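Local structure of N-acetylmuramoyl-L-alanine amidase (Clostridium intestinale URNW, 6SRT) at residues Phe112-Ile126 with Glu151-Lys165. The protein is a zinc-binding endolysin that probably degrades the bacterial cell wall by cleaving the amide bond between N-acetylmuramic acid and L-alanine. Residues are numbered along the deposited sequence; the frame is centred on the assembly and turned at random. Where two conformers were deposited one is given.
Sequences FNEEYVTPQQMTSLI and ECPGNNFPFEEIKAK. With ZN (zinc ion), chain B.
N113 and F112 accept the N-H groups of N155 and N156, the two middle residues of the type I turn G154-F157, beside the zinc site of this Amidase_2 (PGRP-like) domain. N155 N gives its hydrogen to N113 OD1 at 2.9 Å, somewhat tilted from the amide plane. N156 N binds F112 O at 2.8 Å, tilted 33° from that carbonyl's plane. N113 ND2 makes a weak bond to E151 OE1. Both ends of the N113 amide are thus used. Two waters add bridges. One donates to N113 O and accepts from N155 ND2. The other accepts from V117 N and donates to N156 O. The turn follows C152, which binds the zinc ion with H47 and H144. The N156 amide stacks over one face of the Y116 ring, the planes 9° apart. F112 CD2 meets the edge of the F157 ring.

Further on, the axes of 119-126, the start of helix 119-136, and of helix 159-165 cross at 46°, 10.7 Å apart at closest. The first helix starts with a capping box: Q121 N donates to T118 OG1, and T118 N donates to Q121 OE1 in the carbonyl plane. V117 CG1 rests 3.7 Å from P158 CD. L125 and I126 pack on I162. In the conformer given, M122 bends at chi2 and turns CE toward E161. There K165 NZ forms a salt bridge with E161 OE2 (3.0 Å), meeting the carboxylate on its anti side.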
ATOM      1  N   PHE A 112     -13.330  -1.558  -3.726  1.00 11.13           N
ATOM      2  CA  PHE A 112     -13.563  -3.008  -3.894  1.00 10.87           C
ATOM      3  C   PHE A 112     -14.792  -3.504  -3.152  1.00 12.88           C
ATOM      4  O   PHE A 112     -15.020  -4.713  -3.190  1.00 13.89           O
ATOM      5  CB  PHE A 112     -12.284  -3.828  -3.706  1.00 11.65           C
ATOM      6  CG  PHE A 112     -11.212  -3.315  -4.627  1.00 11.18           C
ATOM      7  CD1 PHE A 112     -11.296  -3.405  -6.000  1.00 11.67           C
ATOM      8  CD2 PHE A 112     -10.114  -2.673  -4.103  1.00 12.44           C
ATOM      9  CE1 PHE A 112     -10.374  -2.833  -6.841  1.00 12.74           C
ATOM     10  CE2 PHE A 112      -9.159  -2.095  -4.904  1.00 13.33           C
ATOM     11  CZ  PHE A 112      -9.288  -2.195  -6.258  1.00 13.84           C
ATOM     12  N   ASN A 113     -15.617  -2.610  -2.602  1.00 12.33           N
ATOM     13  CA  ASN A 113     -17.008  -3.010  -2.294  1.00 13.17           C
ATOM     14  C   ASN A 113     -17.845  -3.153  -3.548  1.00 13.66           C
ATOM     15  O   ASN A 113     -18.845  -3.816  -3.444  1.00 16.49           O
ATOM     16  CB  ASN A 113     -17.644  -1.945  -1.418  1.00 14.48           C
ATOM     17  CG  ASN A 113     -17.154  -2.003  -0.005  1.00 16.87           C
ATOM     18  OD1 ASN A 113     -16.647  -3.004   0.501  1.00 17.18           O
ATOM     19  ND2 ASN A 113     -17.358  -0.915   0.708  1.00 22.87           N
ATOM     20  N   GLU A 114     -17.402  -2.633  -4.686  0.50 12.41           N
ATOM     21  CA  GLU A 114     -18.215  -2.496  -5.924  0.50 12.80           C
ATOM     22  C   GLU A 114     -17.490  -2.902  -7.204  0.50 13.97           C
ATOM     23  O   GLU A 114     -18.139  -2.880  -8.305  0.50 13.34           O
ATOM     24  CB  GLU A 114     -18.614  -1.035  -6.150  0.50 13.85           C
ATOM     25  CG  GLU A 114     -19.673  -0.554  -5.191  0.50 15.27           C
ATOM     26  CD  GLU A 114     -20.337   0.747  -5.615  0.50 11.10           C
ATOM     27  OE1 GLU A 114     -20.116   1.121  -6.796  0.50 13.19           O
ATOM     28  OE2 GLU A 114     -21.027   1.385  -4.740  0.50 13.96           O
ATOM     29  N   GLU A 115     -16.204  -3.173  -7.055  0.50 16.16           N
ATOM     30  CA  GLU A 115     -15.239  -3.394  -8.157  0.50 15.89           C
ATOM     31  C   GLU A 115     -14.439  -4.640  -7.768  0.50 14.83           C
ATOM     32  O   GLU A 115     -14.412  -4.972  -6.575  0.50 13.95           O
ATOM     33  CB  GLU A 115     -14.303  -2.188  -8.340  0.50 12.74           C
ATOM     34  CG  GLU A 115     -14.961  -0.854  -8.767  0.50 12.93           C
ATOM     35  CD  GLU A 115     -13.806   0.070  -9.177  0.50 20.00           C
ATOM     36  OE1 GLU A 115     -13.572   0.222 -10.363  0.50 20.51           O
ATOM     37  OE2 GLU A 115     -13.036   0.555  -8.325  0.50 15.22           O
ATOM     38  N   TYR A 116     -13.746  -5.224  -8.747  1.00 14.11           N
ATOM     39  CA  TYR A 116     -12.703  -6.208  -8.499  1.00 13.84           C
ATOM     40  C   TYR A 116     -11.390  -5.624  -8.940  1.00 13.11           C
ATOM     41  O   TYR A 116     -11.324  -4.773  -9.835  1.00 14.22           O
ATOM     42  CB  TYR A 116     -12.972  -7.481  -9.280  1.00 17.01           C
ATOM     43  CG  TYR A 116     -14.226  -8.195  -8.833  1.00 17.64           C
ATOM     44  CD1 TYR A 116     -14.197  -9.146  -7.848  1.00 21.11           C
ATOM     45  CD2 TYR A 116     -15.471  -7.838  -9.328  1.00 21.50           C
ATOM     46  CE1 TYR A 116     -15.356  -9.744  -7.380  1.00 21.87           C
ATOM     47  CE2 TYR A 116     -16.637  -8.468  -8.921  1.00 23.45           C
ATOM     48  CZ  TYR A 116     -16.597  -9.375  -7.867  1.00 26.81           C
ATOM     49  OH  TYR A 116     -17.748 -10.025  -7.449  1.00 33.89           O
ATOM     50  N   VAL A 117     -10.287  -6.070  -8.320  1.00 12.97           N
ATOM     51  CA  VAL A 117      -8.937  -5.679  -8.771  1.00 13.38           C
ATOM     52  C   VAL A 117      -8.798  -6.154 -10.205  1.00 13.26           C
ATOM     53  O   VAL A 117      -9.294  -7.251 -10.577  1.00 16.61           O
ATOM     54  CB  VAL A 117      -7.852  -6.224  -7.881  1.00 16.90           C
ATOM     55  CG1 VAL A 117      -7.977  -5.748  -6.459  1.00 15.77           C
ATOM     56  CG2 VAL A 117      -7.581  -7.692  -8.149  1.00 19.92           C
ATOM     57  N   THR A 118      -8.094  -5.368 -10.976  1.00 13.33           N
ATOM     58  CA  THR A 118      -7.806  -5.756 -12.362  1.00 14.78           C
ATOM     59  C   THR A 118      -6.735  -6.842 -12.358  1.00 14.77           C
ATOM     60  O   THR A 118      -5.979  -7.013 -11.382  1.00 14.29           O
ATOM     61  CB  THR A 118      -7.310  -4.575 -13.181  1.00 15.55           C
ATOM     62  OG1 THR A 118      -6.052  -4.162 -12.691  1.00 14.11           O
ATOM     63  CG2 THR A 118      -8.346  -3.485 -13.289  1.00 16.68           C
ATOM     64  N   PRO A 119      -6.633  -7.609 -13.459  1.00 15.47           N
ATOM     65  CA  PRO A 119      -5.538  -8.569 -13.562  1.00 16.69           C
ATOM     66  C   PRO A 119      -4.160  -7.938 -13.424  1.00 13.88           C
ATOM     67  O   PRO A 119      -3.284  -8.546 -12.786  1.00 14.91           O
ATOM     68  CB  PRO A 119      -5.714  -9.210 -14.947  1.00 18.53           C
ATOM     69  CG  PRO A 119      -7.200  -9.063 -15.207  1.00 19.72           C
ATOM     70  CD  PRO A 119      -7.610  -7.737 -14.591  1.00 17.02           C
ATOM     71  N   GLN A 120      -4.019  -6.740 -13.920  1.00 14.29           N
ATOM     72  CA  GLN A 120      -2.738  -6.034 -13.814  1.00 16.26           C
ATOM     73  C   GLN A 120      -2.445  -5.606 -12.379  1.00 14.77           C
ATOM     74  O   GLN A 120      -1.305  -5.704 -11.896  1.00 14.73           O
ATOM     75  CB  GLN A 120      -2.649  -4.816 -14.741  1.00 15.26           C
ATOM     76  CG  GLN A 120      -2.826  -5.159 -16.194  1.00 19.96           C
ATOM     77  CD  GLN A 120      -4.266  -4.945 -16.615  1.00 27.24           C
ATOM     78  OE1 GLN A 120      -5.302  -5.310 -16.002  1.00 20.02           O
ATOM     79  NE2 GLN A 120      -4.358  -4.097 -17.610  1.00 42.16           N
ATOM     80  N   GLN A 121      -3.479  -5.196 -11.660  1.00 13.27           N
ATOM     81  CA  GLN A 121      -3.316  -4.929 -10.223  1.00 12.81           C
ATOM     82  C   GLN A 121      -2.927  -6.179  -9.462  1.00 13.30           C
ATOM     83  O   GLN A 121      -2.039  -6.124  -8.608  1.00 13.50           O
ATOM     84  CB  GLN A 121      -4.595  -4.302  -9.593  1.00 13.34           C
ATOM     85  CG  GLN A 121      -4.766  -2.832  -9.942  1.00 13.32           C
ATOM     86  CD  GLN A 121      -6.071  -2.249  -9.443  1.00 12.96           C
ATOM     87  OE1 GLN A 121      -7.129  -2.899  -9.599  1.00 13.62           O
ATOM     88  NE2 GLN A 121      -5.984  -1.039  -8.887  1.00 12.34           N
ATOM     89  N   MET A 122      -3.555  -7.302  -9.770  1.00 12.86           N
ATOM     90  CA  MET A 122      -3.220  -8.564  -9.089  0.50 14.41           C
ATOM     91  C   MET A 122      -1.734  -8.883  -9.331  1.00 13.14           C
ATOM     92  O   MET A 122      -1.034  -9.273  -8.389  1.00 14.62           O
ATOM     93  CB  MET A 122      -4.141  -9.682  -9.569  0.50 14.57           C
ATOM     94  CG  MET A 122      -4.066 -10.927  -8.725  0.50 15.18           C
ATOM     95  SD  MET A 122      -4.670 -10.677  -7.061  0.50 17.18           S
ATOM     96  CE  MET A 122      -4.480 -12.353  -6.462  0.50 16.82           C
ATOM     97  N   THR A 123      -1.300  -8.838 -10.582  1.00 14.10           N
ATOM     98  CA  THR A 123       0.106  -9.132 -10.935  1.00 15.40           C
ATOM     99  C   THR A 123       1.036  -8.246 -10.115  1.00 14.71           C
ATOM    100  O   THR A 123       2.018  -8.765  -9.550  1.00 14.87           O
ATOM    101  CB  THR A 123       0.309  -8.967 -12.475  1.00 16.94           C
ATOM    102  OG1 THR A 123      -0.509  -9.914 -13.153  1.00 20.29           O
ATOM    103  CG2 THR A 123       1.777  -9.061 -12.832  1.00 19.78           C
ATOM    104  N   SER A 124       0.744  -6.957 -10.087  1.00 12.79           N
ATOM    105  CA  SER A 124       1.584  -5.994  -9.357  1.00 13.04           C
ATOM    106  C   SER A 124       1.500  -6.274  -7.847  1.00 12.04           C
ATOM    107  O   SER A 124       2.550  -6.180  -7.127  1.00 12.94           O
ATOM    108  CB  SER A 124       1.243  -4.600  -9.710  1.00 13.34           C
ATOM    109  OG  SER A 124       1.614  -4.375 -11.034  1.00 14.79           O
ATOM    110  N   LEU A 125       0.325  -6.562  -7.294  1.00 12.78           N
ATOM    111  CA  LEU A 125       0.190  -6.842  -5.857  1.00 11.88           C
ATOM    112  C   LEU A 125       1.084  -8.017  -5.499  1.00 12.19           C
ATOM    113  O   LEU A 125       1.769  -8.001  -4.440  1.00 12.95           O
ATOM    114  CB  LEU A 125      -1.273  -7.148  -5.487  1.00 11.75           C
ATOM    115  CG  LEU A 125      -2.132  -5.890  -5.337  1.00 11.77           C
ATOM    116  CD1 LEU A 125      -3.578  -6.211  -5.491  1.00 12.93           C
ATOM    117  CD2 LEU A 125      -1.854  -5.202  -3.982  1.00 12.93           C
ATOM    118  N   ILE A 126       1.093  -9.089  -6.261  1.00 12.74           N
ATOM    119  CA  ILE A 126       1.904 -10.268  -5.934  1.00 13.91           C
ATOM    120  C   ILE A 126       3.380  -9.911  -6.051  1.00 12.11           C
ATOM    121  O   ILE A 126       4.166 -10.282  -5.147  1.00 14.31           O
ATOM    122  CB  ILE A 126       1.531 -11.450  -6.834  1.00 14.13           C
ATOM    123  CG1 ILE A 126       0.082 -11.859  -6.659  1.00 14.91           C
ATOM    124  CG2 ILE A 126       2.443 -12.641  -6.609  1.00 15.49           C
ATOM    125  CD1 ILE A 126      -0.324 -12.174  -5.281  1.00 19.61           C
ATOM    126  N   GLU A 151     -14.111  -0.522   6.380  1.00 15.44           N
ATOM    127  CA  GLU A 151     -14.445  -1.500   5.299  1.00 16.03           C
ATOM    128  C   GLU A 151     -13.243  -1.665   4.380  1.00 14.35           C
ATOM    129  O   GLU A 151     -13.256  -2.598   3.543  1.00 15.45           O
ATOM    130  CB  GLU A 151     -15.633  -0.979   4.510  1.00 19.62           C
ATOM    131  CG  GLU A 151     -16.920  -0.794   5.308  1.00 26.10           C
ATOM    132  CD  GLU A 151     -18.206  -0.790   4.472  1.00 37.50           C
ATOM    133  OE1 GLU A 151     -18.294   0.050   3.592  1.00 52.20           O
ATOM    134  OE2 GLU A 151     -19.088  -1.603   4.739  1.00 61.39           O
ATOM    135  N   CYS A 152     -12.234  -0.800   4.410  1.00 12.54           N
ATOM    136  CA  CYS A 152     -11.065  -0.902   3.535  1.00 11.72           C
ATOM    137  C   CYS A 152     -10.363  -2.229   3.798  1.00 12.18           C
ATOM    138  O   CYS A 152     -10.167  -2.606   4.981  1.00 12.51           O
ATOM    139  CB  CYS A 152     -10.176   0.260   3.826  1.00 12.08           C
ATOM    140  SG  CYS A 152      -8.588   0.181   2.976  1.00 12.82           S
ATOM    141  N   PRO A 153      -9.933  -3.014   2.783  1.00 11.82           N
ATOM    142  CA  PRO A 153      -9.811  -2.654   1.337  1.00 11.76           C
ATOM    143  C   PRO A 153     -10.962  -3.101   0.443  1.00 11.91           C
ATOM    144  O   PRO A 153     -10.737  -3.263  -0.755  1.00 12.06           O
ATOM    145  CB  PRO A 153      -8.511  -3.359   1.004  1.00 11.24           C
ATOM    146  CG  PRO A 153      -8.596  -4.628   1.760  1.00 11.68           C
ATOM    147  CD  PRO A 153      -9.137  -4.201   3.093  1.00 11.71           C
ATOM    148  N   GLY A 154     -12.149  -3.255   1.037  1.00 12.33           N
ATOM    149  CA  GLY A 154     -13.345  -3.542   0.256  1.00 12.99           C
ATOM    150  C   GLY A 154     -13.662  -5.019   0.175  1.00 13.32           C
ATOM    151  O   GLY A 154     -12.779  -5.882   0.216  1.00 13.14           O
ATOM    152  N   ASN A 155     -14.951  -5.322   0.039  1.00 13.92           N
ATOM    153  CA  ASN A 155     -15.423  -6.709   0.187  1.00 14.74           C
ATOM    154  C   ASN A 155     -14.806  -7.651  -0.796  1.00 15.41           C
ATOM    155  O   ASN A 155     -14.617  -8.840  -0.476  1.00 17.59           O
ATOM    156  CB  ASN A 155     -16.926  -6.719   0.030  1.00 19.33           C
ATOM    157  CG  ASN A 155     -17.670  -5.957   1.094  1.00 26.37           C
ATOM    158  OD1 ASN A 155     -17.198  -5.932   2.222  1.00 33.09           O
ATOM    159  ND2 ASN A 155     -18.884  -5.480   0.790  1.00 34.10           N
ATOM    160  N   ASN A 156     -14.608  -7.178  -2.020  1.00 13.77           N
ATOM    161  CA  ASN A 156     -14.087  -8.022  -3.102  1.00 13.50           C
ATOM    162  C   ASN A 156     -12.569  -8.088  -3.150  1.00 13.72           C
ATOM    163  O   ASN A 156     -12.047  -8.757  -4.026  1.00 14.24           O
ATOM    164  CB  ASN A 156     -14.595  -7.537  -4.449  1.00 13.87           C
ATOM    165  CG  ASN A 156     -16.111  -7.477  -4.610  1.00 14.47           C
ATOM    166  OD1 ASN A 156     -16.622  -6.567  -5.334  1.00 18.44           O
ATOM    167  ND2 ASN A 156     -16.811  -8.367  -3.955  1.00 16.76           N
ATOM    168  N   PHE A 157     -11.867  -7.396  -2.260  1.00 13.02           N
ATOM    169  CA  PHE A 157     -10.370  -7.397  -2.358  1.00 13.24           C
ATOM    170  C   PHE A 157      -9.907  -8.841  -2.184  1.00 13.01           C
ATOM    171  O   PHE A 157     -10.393  -9.519  -1.276  1.00 14.15           O
ATOM    172  CB  PHE A 157      -9.802  -6.480  -1.271  1.00 13.40           C
ATOM    173  CG  PHE A 157      -8.332  -6.303  -1.475  1.00 13.10           C
ATOM    174  CD1 PHE A 157      -7.852  -5.368  -2.360  1.00 13.44           C
ATOM    175  CD2 PHE A 157      -7.406  -7.025  -0.724  1.00 12.58           C
ATOM    176  CE1 PHE A 157      -6.480  -5.222  -2.557  1.00 14.41           C
ATOM    177  CE2 PHE A 157      -6.062  -6.879  -0.948  1.00 13.76           C
ATOM    178  CZ  PHE A 157      -5.586  -5.962  -1.844  1.00 14.27           C
ATOM    179  N   PRO A 158      -9.045  -9.345  -3.085  1.00 12.86           N
ATOM    180  CA  PRO A 158      -8.786 -10.789  -3.165  1.00 13.52           C
ATOM    181  C   PRO A 158      -7.701 -11.266  -2.203  1.00 12.64           C
ATOM    182  O   PRO A 158      -6.660 -11.798  -2.564  1.00 13.73           O
ATOM    183  CB  PRO A 158      -8.443 -10.936  -4.636  1.00 14.78           C
ATOM    184  CG  PRO A 158      -7.635  -9.721  -4.902  1.00 14.98           C
ATOM    185  CD  PRO A 158      -8.401  -8.598  -4.204  1.00 13.82           C
ATOM    186  N   PHE A 159      -7.941 -10.960  -0.936  1.00 12.93           N
ATOM    187  CA  PHE A 159      -6.936 -11.220   0.127  1.00 13.24           C
ATOM    188  C   PHE A 159      -6.534 -12.685   0.257  1.00 13.29           C
ATOM    189  O   PHE A 159      -5.354 -12.982   0.364  1.00 14.49           O
ATOM    190  CB  PHE A 159      -7.429 -10.676   1.473  1.00 14.03           C
ATOM    191  CG  PHE A 159      -6.479 -10.752   2.637  1.00 13.32           C
ATOM    192  CD1 PHE A 159      -5.260 -10.107   2.636  1.00 15.46           C
ATOM    193  CD2 PHE A 159      -6.852 -11.407   3.772  1.00 15.41           C
ATOM    194  CE1 PHE A 159      -4.425 -10.186   3.740  1.00 14.43           C
ATOM    195  CE2 PHE A 159      -6.035 -11.485   4.874  1.00 17.45           C
ATOM    196  CZ  PHE A 159      -4.826 -10.853   4.874  1.00 16.29           C
ATOM    197  N   GLU A 160      -7.531 -13.564   0.289  1.00 14.75           N
ATOM    198  CA  GLU A 160      -7.211 -15.010   0.416  1.00 17.48           C
ATOM    199  C   GLU A 160      -6.449 -15.463  -0.820  1.00 15.34           C
ATOM    200  O   GLU A 160      -5.510 -16.288  -0.667  1.00 16.74           O
ATOM    201  CB  GLU A 160      -8.483 -15.791   0.695  1.00 23.15           C
ATOM    202  CG  GLU A 160      -9.028 -15.526   2.106  1.00 26.75           C
ATOM    203  CD  GLU A 160      -8.085 -15.870   3.253  1.00 34.29           C
ATOM    204  OE1 GLU A 160      -7.291 -16.838   3.119  1.00 40.38           O
ATOM    205  OE2 GLU A 160      -8.144 -15.193   4.287  1.00 38.13           O
ATOM    206  N   GLU A 161      -6.807 -15.001  -2.005  1.00 14.74           N
ATOM    207  CA  GLU A 161      -6.047 -15.395  -3.214  1.00 14.99           C
ATOM    208  C   GLU A 161      -4.621 -14.860  -3.175  1.00 13.11           C
ATOM    209  O   GLU A 161      -3.699 -15.575  -3.566  1.00 15.02           O
ATOM    210  CB  GLU A 161      -6.742 -14.872  -4.464  1.00 17.06           C
ATOM    211  CG  GLU A 161      -6.090 -15.288  -5.788  1.00 24.26           C
ATOM    212  CD  GLU A 161      -6.770 -14.761  -7.049  1.00 29.09           C
ATOM    213  OE1 GLU A 161      -7.804 -14.062  -6.895  1.00 29.63           O
ATOM    214  OE2 GLU A 161      -6.193 -14.970  -8.135  1.00 38.96           O
ATOM    215  N   ILE A 162      -4.415 -13.632  -2.700  1.00 13.16           N
ATOM    216  CA  ILE A 162      -3.046 -13.057  -2.574  1.00 12.61           C
ATOM    217  C   ILE A 162      -2.271 -13.958  -1.632  1.00 12.14           C
ATOM    218  O   ILE A 162      -1.130 -14.324  -1.936  1.00 13.16           O
ATOM    219  CB  ILE A 162      -3.199 -11.600  -2.107  1.00 13.84           C
ATOM    220  CG1 ILE A 162      -3.662 -10.717  -3.248  1.00 14.22           C
ATOM    221  CG2 ILE A 162      -1.857 -11.100  -1.566  1.00 15.29           C
ATOM    222  CD1 ILE A 162      -4.082  -9.370  -2.842  1.00 16.06           C
ATOM    223  N   LYS A 163      -2.844 -14.283  -0.479  1.00 12.75           N
ATOM    224  CA  LYS A 163      -2.097 -15.099   0.517  1.00 15.00           C
ATOM    225  C   LYS A 163      -1.767 -16.456  -0.112  1.00 13.81           C
ATOM    226  O   LYS A 163      -0.647 -16.984   0.083  1.00 15.54           O
ATOM    227  CB  LYS A 163      -2.871 -15.301   1.811  1.00 14.31           C
ATOM    228  CG  LYS A 163      -3.004 -14.075   2.692  1.00 17.98           C
ATOM    229  CD  LYS A 163      -3.814 -14.289   3.971  1.00 24.17           C
ATOM    230  CE  LYS A 163      -3.261 -15.333   4.879  1.00 34.08           C
ATOM    231  NZ  LYS A 163      -3.955 -15.283   6.178  1.00 54.11           N
ATOM    232  N   ALA A 164      -2.683 -17.045  -0.852  1.00 14.78           N
ATOM    233  CA  ALA A 164      -2.465 -18.362  -1.477  1.00 15.94           C
ATOM    234  C   ALA A 164      -1.320 -18.299  -2.492  1.00 14.73           C
ATOM    235  O   ALA A 164      -0.411 -19.174  -2.437  1.00 17.66           O
ATOM    236  CB  ALA A 164      -3.734 -18.886  -2.092  1.00 18.86           C
ATOM    237  N   LYS A 165      -1.298 -17.284  -3.366  1.00 14.80           N
ATOM    238  CA  LYS A 165      -0.231 -17.149  -4.351  1.00 14.81           C
ATOM    239  C   LYS A 165       1.115 -16.910  -3.678  1.00 13.77           C
ATOM    240  O   LYS A 165       2.121 -17.349  -4.233  1.00 15.74           O
ATOM    241  CB  LYS A 165      -0.565 -16.030  -5.308  1.00 15.76           C
ATOM    242  CG  LYS A 165      -1.683 -16.414  -6.273  1.00 20.65           C
ATOM    243  CD  LYS A 165      -2.133 -15.375  -7.235  1.00 28.56           C
ATOM    244  CE  LYS A 165      -2.840 -16.020  -8.421  1.00 36.47           C
ATOM    245  NZ  LYS A 165      -3.407 -15.015  -9.352  1.00 46.37           N
TER
HETATM  246 ZN    ZN B 201      -7.275   1.576   4.190  0.80 11.54          ZN
HETATM  247  O   HOH W   1     -19.617  -6.023  -2.103  1.00 31.88           O
HETATM  248  O   HOH W   2     -10.882  -8.257  -6.552  1.00 14.93           O